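Ganglioside-induced differentiation-associated protein 2 (Homo sapiens, PDB 4UML) carries an N-terminal macro domain, a fold that in many relatives binds ADP-ribose, ahead of a SEC14-like region, and probably serves in signalling. Local coordinates at residues A142-L154 against V165-Y177. Numbering follows the deposited sequence.
Sequences AESSLYSCYRNVL and VGFCVINSAKRGY
Tyr150 and Ile170 approach each other from opposite directions, Tyr150 CG and Ile170 CG1 each standing anti to their own carbonyl carbon (chi1 -79° and -70°). The isoleucine, extended to CD1, thereby sets that methyl over the middle of the tyrosine ring, 3.6 Å from the centroid of Tyr150, a CH-pi contact almost on the ring normal. At the far end of the phenol, Ile170 N gives a weak but fairly straight hydrogen bond to Tyr150 OH (3.3 Å), and a water links the same hydroxyl to Cys168 O. Phe167 lies near-parallel to Tyr150 but slid aside, the centroids of the Phe167 and Tyr150 rings 5.2 Å apart; Val153 CG1 presses on Phe167 CE1 at 3.5 Å, while Leu154 CD2 meets the rim of that ring in its plane. The arrangement illustrates the three-layer alpha/beta/alpha macro fold: residues 142-154 of helix 139-159 run nearly antiparallel to residues 165-167 of the strand that follows, and pack on one face of the sheet, over its central strands, with Val153 also reaching Val73 on the neighbouring strand 71-75 and Ile127 on strand 125-129 beyond it. An alanine in place of Tyr150 would probably leave Ile170 CD1 without its ring and the bridging water without one of its partners. Beyond the strand, Ile170 CG2 rests on Cys149 CB and Leu146 CD1; the chain then swings away through the 3-10 turn 173-175 and returns to the helix at Tyr177. Leu146 sends CD2 over one face of the Tyr177 ring, 4.0 Å from its centroid, as Ala142 O faces the ring's edge. A second water joins Tyr177 OH to Glu143 OE2, the carboxylate oxygen that also pairs with Arg139.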
ATOM      1  N   ALA A 142       1.927   3.854  17.703  1.00 23.47           N
ATOM      2  CA  ALA A 142       1.122   3.406  16.551  1.00 24.23           C
ATOM      3  C   ALA A 142       1.502   4.223  15.311  1.00 24.24           C
ATOM      4  O   ALA A 142       1.607   3.676  14.204  1.00 23.49           O
ATOM      5  CB  ALA A 142      -0.386   3.568  16.849  1.00 24.93           C
ATOM      6  N   GLU A 143       1.692   5.536  15.496  1.00 23.30           N
ATOM      7  CA  GLU A 143       2.075   6.432  14.384  1.00 25.76           C
ATOM      8  C   GLU A 143       3.422   6.014  13.795  1.00 25.31           C
ATOM      9  O   GLU A 143       3.581   5.917  12.573  1.00 21.17           O
ATOM     10  CB  GLU A 143       2.128   7.910  14.840  1.00 29.08           C
ATOM     11  CG  GLU A 143       0.741   8.475  15.130  1.00 35.57           C
ATOM     12  CD  GLU A 143       0.688   9.842  15.838  1.00 38.57           C
ATOM     13  OE1 GLU A 143       1.701  10.368  16.336  1.00 42.78           O
ATOM     14  OE2 GLU A 143      -0.429  10.407  15.874  1.00 42.88           O
ATOM     15  N   SER A 144       4.362   5.733  14.696  1.00 23.46           N
ATOM     16  CA  SER A 144       5.694   5.278  14.315  1.00 24.41           C
ATOM     17  C   SER A 144       5.635   3.945  13.570  1.00 24.34           C
ATOM     18  O   SER A 144       6.277   3.786  12.506  1.00 23.37           O
ATOM     19  CB  SER A 144       6.613   5.220  15.550  1.00 25.25           C
ATOM     20  OG  SER A 144       7.845   4.592  15.227  1.00 25.96           O
ATOM     21  N   SER A 145       4.856   2.998  14.082  1.00 23.31           N
ATOM     22  CA  SER A 145       4.707   1.718  13.402  1.00 25.47           C
ATOM     23  C   SER A 145       4.052   1.826  12.034  1.00 24.46           C
ATOM     24  O   SER A 145       4.504   1.210  11.078  1.00 24.53           O
ATOM     25  CB  SER A 145       3.877   0.752  14.234  1.00 26.05           C
ATOM     26  OG  SER A 145       4.596   0.271  15.298  1.00 28.47           O
ATOM     27  N   LEU A 146       2.984   2.589  11.922  1.00 23.05           N
ATOM     28  CA  LEU A 146       2.302   2.677  10.628  1.00 24.51           C
ATOM     29  C   LEU A 146       3.222   3.362   9.621  1.00 23.96           C
ATOM     30  O   LEU A 146       3.316   2.961   8.461  1.00 21.98           O
ATOM     31  CB  LEU A 146       0.981   3.442  10.742  1.00 25.48           C
ATOM     32  CG  LEU A 146       0.064   3.402   9.500  1.00 25.38           C
ATOM     33  CD1 LEU A 146      -0.384   1.978   9.195  1.00 25.99           C
ATOM     34  CD2 LEU A 146      -1.121   4.320   9.708  1.00 25.79           C
ATOM     35  N   TYR A 147       3.893   4.418  10.062  1.00 23.97           N
ATOM     36  CA  TYR A 147       4.865   5.086   9.221  1.00 23.83           C
ATOM     37  C   TYR A 147       5.928   4.100   8.697  1.00 22.01           C
ATOM     38  O   TYR A 147       6.265   4.097   7.504  1.00 21.71           O
ATOM     39  CB  TYR A 147       5.538   6.216  10.007  1.00 26.55           C
ATOM     40  CG  TYR A 147       6.749   6.714   9.304  1.00 27.63           C
ATOM     41  CD1 TYR A 147       6.637   7.360   8.071  1.00 29.87           C
ATOM     42  CD2 TYR A 147       8.008   6.501   9.818  1.00 28.69           C
ATOM     43  CE1 TYR A 147       7.771   7.807   7.384  1.00 33.28           C
ATOM     44  CE2 TYR A 147       9.147   6.962   9.155  1.00 33.02           C
ATOM     45  CZ  TYR A 147       9.031   7.620   7.947  1.00 33.88           C
ATOM     46  OH  TYR A 147      10.182   8.026   7.292  1.00 36.84           O
ATOM     47  N   SER A 148       6.442   3.262   9.583  1.00 25.07           N
ATOM     48  CA  SER A 148       7.439   2.261   9.216  1.00 25.91           C
ATOM     49  C   SER A 148       6.898   1.262   8.218  1.00 26.83           C
ATOM     50  O   SER A 148       7.615   0.860   7.319  1.00 24.82           O
ATOM     51  CB  SER A 148       8.004   1.560  10.449  1.00 29.37           C
ATOM     52  OG  SER A 148       8.777   2.507  11.164  1.00 31.53           O
ATOM     53  N   CYS A 149       5.648   0.823   8.374  1.00 24.10           N
ATOM     54  CA  CYS A 149       5.043  -0.026   7.346  1.00 22.63           C
ATOM     55  C   CYS A 149       5.187   0.585   5.948  1.00 21.90           C
ATOM     56  O   CYS A 149       5.662  -0.082   5.029  1.00 22.96           O
ATOM     57  CB  CYS A 149       3.553  -0.240   7.639  1.00 22.67           C
ATOM     58  SG  CYS A 149       3.250  -1.257   9.084  1.00 25.68           S
ATOM     59  N   TYR A 150       4.705   1.810   5.771  1.00 20.81           N
ATOM     60  CA  TYR A 150       4.725   2.442   4.457  1.00 22.58           C
ATOM     61  C   TYR A 150       6.184   2.677   3.958  1.00 23.57           C
ATOM     62  O   TYR A 150       6.500   2.407   2.820  1.00 23.31           O
ATOM     63  CB  TYR A 150       3.945   3.760   4.474  1.00 21.13           C
ATOM     64  CG  TYR A 150       2.475   3.545   4.396  1.00 23.11           C
ATOM     65  CD1 TYR A 150       1.864   3.380   3.162  1.00 24.68           C
ATOM     66  CD2 TYR A 150       1.701   3.367   5.552  1.00 22.14           C
ATOM     67  CE1 TYR A 150       0.515   3.097   3.070  1.00 23.84           C
ATOM     68  CE2 TYR A 150       0.340   3.113   5.474  1.00 23.50           C
ATOM     69  CZ  TYR A 150      -0.240   2.968   4.239  1.00 23.35           C
ATOM     70  OH  TYR A 150      -1.549   2.685   4.134  1.00 24.06           O
ATOM     71  N   ARG A 151       7.041   3.134   4.852  1.00 24.19           N
ATOM     72  CA  ARG A 151       8.466   3.382   4.562  1.00 25.82           C
ATOM     73  C   ARG A 151       9.178   2.079   4.139  1.00 25.78           C
ATOM     74  O   ARG A 151       9.918   2.030   3.159  1.00 25.82           O
ATOM     75  CB  ARG A 151       9.080   3.930   5.838  1.00 30.90           C
ATOM     76  CG  ARG A 151      10.579   4.209   5.787  1.00 37.07           C
ATOM     77  CD  ARG A 151      11.403   3.071   6.372  1.00 42.91           C
ATOM     78  NE  ARG A 151      12.786   3.494   6.632  1.00 51.15           N
ATOM     79  CZ  ARG A 151      13.787   2.681   6.989  1.00 55.72           C
ATOM     80  NH1 ARG A 151      13.595   1.377   7.132  1.00 56.18           N
ATOM     81  NH2 ARG A 151      14.999   3.186   7.210  1.00 55.41           N
ATOM     82  N   ASN A 152       8.947   1.006   4.884  1.00 24.53           N
ATOM     83  CA  ASN A 152       9.590  -0.252   4.564  1.00 25.27           C
ATOM     84  C   ASN A 152       9.085  -0.946   3.295  1.00 25.86           C
ATOM     85  O   ASN A 152       9.853  -1.653   2.620  1.00 24.38           O
ATOM     86  CB  ASN A 152       9.544  -1.172   5.769  1.00 26.60           C
ATOM     87  CG  ASN A 152      10.529  -0.743   6.851  1.00 29.55           C
ATOM     88  OD1 ASN A 152      11.636  -0.329   6.533  1.00 29.37           O
ATOM     89  ND2 ASN A 152      10.120  -0.807   8.117  1.00 26.89           N
ATOM     90  N   VAL A 153       7.797  -0.775   2.978  1.00 21.99           N
ATOM     91  CA  VAL A 153       7.275  -1.261   1.704  1.00 23.95           C
ATOM     92  C   VAL A 153       8.002  -0.596   0.561  1.00 24.47           C
ATOM     93  O   VAL A 153       8.506  -1.249  -0.383  1.00 22.68           O
ATOM     94  CB  VAL A 153       5.755  -0.961   1.592  1.00 22.49           C
ATOM     95  CG1 VAL A 153       5.251  -1.162   0.167  1.00 22.83           C
ATOM     96  CG2 VAL A 153       5.005  -1.912   2.521  1.00 23.77           C
ATOM     97  N   LEU A 154       8.045   0.724   0.662  1.00 25.41           N
ATOM     98  CA  LEU A 154       8.723   1.526  -0.338  1.00 26.58           C
ATOM     99  C   LEU A 154      10.228   1.239  -0.423  1.00 25.97           C
ATOM    100  O   LEU A 154      10.775   1.282  -1.518  1.00 26.78           O
ATOM    101  CB  LEU A 154       8.476   2.997  -0.065  1.00 28.24           C
ATOM    102  CG  LEU A 154       7.022   3.414  -0.291  1.00 29.48           C
ATOM    103  CD1 LEU A 154       6.761   4.795   0.313  1.00 29.36           C
ATOM    104  CD2 LEU A 154       6.617   3.358  -1.748  1.00 31.54           C
ATOM    105  N   VAL A 165       3.877  -0.326  -7.318  1.00 24.05           N
ATOM    106  CA  VAL A 165       3.448  -0.901  -6.038  1.00 23.40           C
ATOM    107  C   VAL A 165       1.944  -0.624  -5.851  1.00 22.86           C
ATOM    108  O   VAL A 165       1.481   0.507  -6.022  1.00 25.25           O
ATOM    109  CB  VAL A 165       4.259  -0.383  -4.838  1.00 26.67           C
ATOM    110  CG1 VAL A 165       3.808  -1.028  -3.520  1.00 27.13           C
ATOM    111  CG2 VAL A 165       5.748  -0.663  -5.033  1.00 28.56           C
ATOM    112  N   GLY A 166       1.192  -1.691  -5.620  1.00 21.38           N
ATOM    113  CA  GLY A 166      -0.201  -1.618  -5.230  1.00 23.19           C
ATOM    114  C   GLY A 166      -0.362  -1.694  -3.730  1.00 21.89           C
ATOM    115  O   GLY A 166      -0.209  -2.744  -3.143  1.00 21.43           O
ATOM    116  N   PHE A 167      -0.645  -0.571  -3.103  1.00 22.07           N
ATOM    117  CA  PHE A 167      -0.953  -0.551  -1.684  1.00 23.25           C
ATOM    118  C   PHE A 167      -2.388  -0.939  -1.399  1.00 22.18           C
ATOM    119  O   PHE A 167      -3.298  -0.465  -2.051  1.00 23.20           O
ATOM    120  CB  PHE A 167      -0.743   0.834  -1.067  1.00 22.38           C
ATOM    121  CG  PHE A 167       0.685   1.165  -0.786  1.00 23.80           C
ATOM    122  CD1 PHE A 167       1.291   0.753   0.399  1.00 24.07           C
ATOM    123  CD2 PHE A 167       1.412   1.910  -1.692  1.00 25.39           C
ATOM    124  CE1 PHE A 167       2.607   1.063   0.661  1.00 25.96           C
ATOM    125  CE2 PHE A 167       2.718   2.224  -1.427  1.00 26.35           C
ATOM    126  CZ  PHE A 167       3.322   1.789  -0.270  1.00 25.39           C
ATOM    127  N   CYS A 168      -2.564  -1.787  -0.392  1.00 24.81           N
ATOM    128  CA  CYS A 168      -3.845  -1.916   0.293  1.00 25.98           C
ATOM    129  C   CYS A 168      -3.852  -0.809   1.332  1.00 27.94           C
ATOM    130  O   CYS A 168      -2.828  -0.134   1.586  1.00 25.71           O
ATOM    131  CB  CYS A 168      -4.001  -3.283   0.953  1.00 26.30           C
ATOM    132  SG  CYS A 168      -2.778  -3.601   2.269  1.00 26.46           S
ATOM    133  N   VAL A 169      -5.002  -0.612   1.949  1.00 27.13           N
ATOM    134  CA  VAL A 169      -5.062   0.238   3.116  1.00 26.24           C
ATOM    135  C   VAL A 169      -4.397  -0.566   4.222  1.00 25.12           C
ATOM    136  O   VAL A 169      -4.923  -1.611   4.621  1.00 23.84           O
ATOM    137  CB  VAL A 169      -6.533   0.599   3.417  1.00 27.78           C
ATOM    138  CG1 VAL A 169      -6.626   1.409   4.707  1.00 27.82           C
ATOM    139  CG2 VAL A 169      -7.112   1.412   2.251  1.00 26.21           C
ATOM    140  N   ILE A 170      -3.192  -0.156   4.664  1.00 23.00           N
ATOM    141  CA  ILE A 170      -2.420  -1.009   5.567  1.00 22.32           C
ATOM    142  C   ILE A 170      -3.081  -1.154   6.960  1.00 22.82           C
ATOM    143  O   ILE A 170      -2.925  -2.179   7.610  1.00 23.92           O
ATOM    144  CB  ILE A 170      -0.918  -0.542   5.676  1.00 22.94           C
ATOM    145  CG1 ILE A 170      -0.226  -0.837   4.324  1.00 22.41           C
ATOM    146  CG2 ILE A 170      -0.168  -1.242   6.808  1.00 23.09           C
ATOM    147  CD1 ILE A 170       1.194  -0.329   4.189  1.00 22.44           C
ATOM    148  N   ASN A 171      -3.780  -0.127   7.390  1.00 23.65           N
ATOM    149  CA  ASN A 171      -4.490  -0.156   8.663  1.00 27.03           C
ATOM    150  C   ASN A 171      -5.781  -0.952   8.472  1.00 27.70           C
ATOM    151  O   ASN A 171      -6.680  -0.489   7.800  1.00 29.69           O
ATOM    152  CB  ASN A 171      -4.794   1.274   9.140  1.00 28.57           C
ATOM    153  CG  ASN A 171      -5.374   2.170   8.041  1.00 31.20           C
ATOM    154  OD1 ASN A 171      -4.724   2.459   7.012  1.00 30.79           O
ATOM    155  ND2 ASN A 171      -6.598   2.634   8.257  1.00 32.64           N
ATOM    156  N   SER A 172      -5.823  -2.174   8.959  1.00 30.43           N
ATOM    157  CA  SER A 172      -7.048  -2.994   8.849  1.00 33.18           C
ATOM    158  C   SER A 172      -8.114  -2.446   9.786  1.00 34.87           C
ATOM    159  O   SER A 172      -7.795  -1.874  10.828  1.00 34.11           O
ATOM    160  CB  SER A 172      -6.759  -4.446   9.186  1.00 33.07           C
ATOM    161  OG  SER A 172      -6.207  -4.568  10.482  1.00 31.98           O
ATOM    162  N   ALA A 173      -9.382  -2.624   9.434  1.00 37.68           N
ATOM    163  CA  ALA A 173     -10.474  -2.181  10.306  1.00 36.56           C
ATOM    164  C   ALA A 173     -10.354  -2.853  11.673  1.00 36.50           C
ATOM    165  O   ALA A 173     -10.472  -2.193  12.708  1.00 39.59           O
ATOM    166  CB  ALA A 173     -11.833  -2.445   9.665  1.00 38.85           C
ATOM    167  N   LYS A 174     -10.036  -4.140  11.694  1.00 36.29           N
ATOM    168  CA  LYS A 174      -9.936  -4.841  12.968  1.00 39.67           C
ATOM    169  C   LYS A 174      -8.806  -4.350  13.900  1.00 39.41           C
ATOM    170  O   LYS A 174      -8.846  -4.641  15.080  1.00 38.02           O
ATOM    171  CB  LYS A 174      -9.815  -6.351  12.776  1.00 41.36           C
ATOM    172  CG  LYS A 174      -8.507  -6.785  12.121  1.00 44.02           C
ATOM    173  CD  LYS A 174      -8.623  -8.180  11.556  1.00 44.49           C
ATOM    174  CE  LYS A 174      -8.955  -9.185  12.638  1.00 44.41           C
ATOM    175  NZ  LYS A 174      -8.196 -10.433  12.399  1.00 44.34           N
ATOM    176  N   ARG A 175      -7.789  -3.649  13.402  1.00 33.38           N
ATOM    177  CA  ARG A 175      -6.728  -3.170  14.303  1.00 29.86           C
ATOM    178  C   ARG A 175      -7.009  -1.769  14.817  1.00 30.02           C
ATOM    179  O   ARG A 175      -6.250  -1.232  15.637  1.00 30.32           O
ATOM    180  CB  ARG A 175      -5.331  -3.279  13.657  1.00 31.22           C
ATOM    181  CG  ARG A 175      -4.695  -4.604  14.012  1.00 33.26           C
ATOM    182  CD  ARG A 175      -3.378  -4.939  13.330  1.00 35.19           C
ATOM    183  NE  ARG A 175      -3.021  -6.323  13.643  1.00 34.64           N
ATOM    184  CZ  ARG A 175      -1.892  -6.751  14.220  1.00 38.27           C
ATOM    185  NH1 ARG A 175      -0.894  -5.939  14.546  1.00 30.17           N
ATOM    186  NH2 ARG A 175      -1.761  -8.045  14.478  1.00 41.34           N
ATOM    187  N   GLY A 176      -8.070  -1.161  14.302  1.00 29.94           N
ATOM    188  CA  GLY A 176      -8.662   0.051  14.872  1.00 31.12           C
ATOM    189  C   GLY A 176      -7.989   1.408  14.715  1.00 31.66           C
ATOM    190  O   GLY A 176      -8.341   2.374  15.421  1.00 26.88           O
ATOM    191  N   TYR A 177      -7.042   1.527  13.784  1.00 27.96           N
ATOM    192  CA  TYR A 177      -6.391   2.798  13.611  1.00 27.10           C
ATOM    193  C   TYR A 177      -7.453   3.762  13.116  1.00 30.37           C
ATOM    194  O   TYR A 177      -8.173   3.406  12.209  1.00 31.97           O
ATOM    195  CB  TYR A 177      -5.244   2.706  12.577  1.00 26.14           C
ATOM    196  CG  TYR A 177      -4.161   3.707  12.843  1.00 24.81           C
ATOM    197  CD1 TYR A 177      -4.423   5.062  12.807  1.00 24.75           C
ATOM    198  CD2 TYR A 177      -2.854   3.292  13.091  1.00 26.81           C
ATOM    199  CE1 TYR A 177      -3.426   5.997  13.067  1.00 27.20           C
ATOM    200  CE2 TYR A 177      -1.844   4.208  13.361  1.00 24.54           C
ATOM    201  CZ  TYR A 177      -2.133   5.550  13.345  1.00 25.64           C
ATOM    202  OH  TYR A 177      -1.147   6.454  13.614  1.00 28.47           O
TER
HETATM  203  O   HOH W   1      -2.186   8.791  14.317  1.00 36.82           O
HETATM  204  O   HOH W   2      -2.813   3.107   1.646  1.00 25.75           O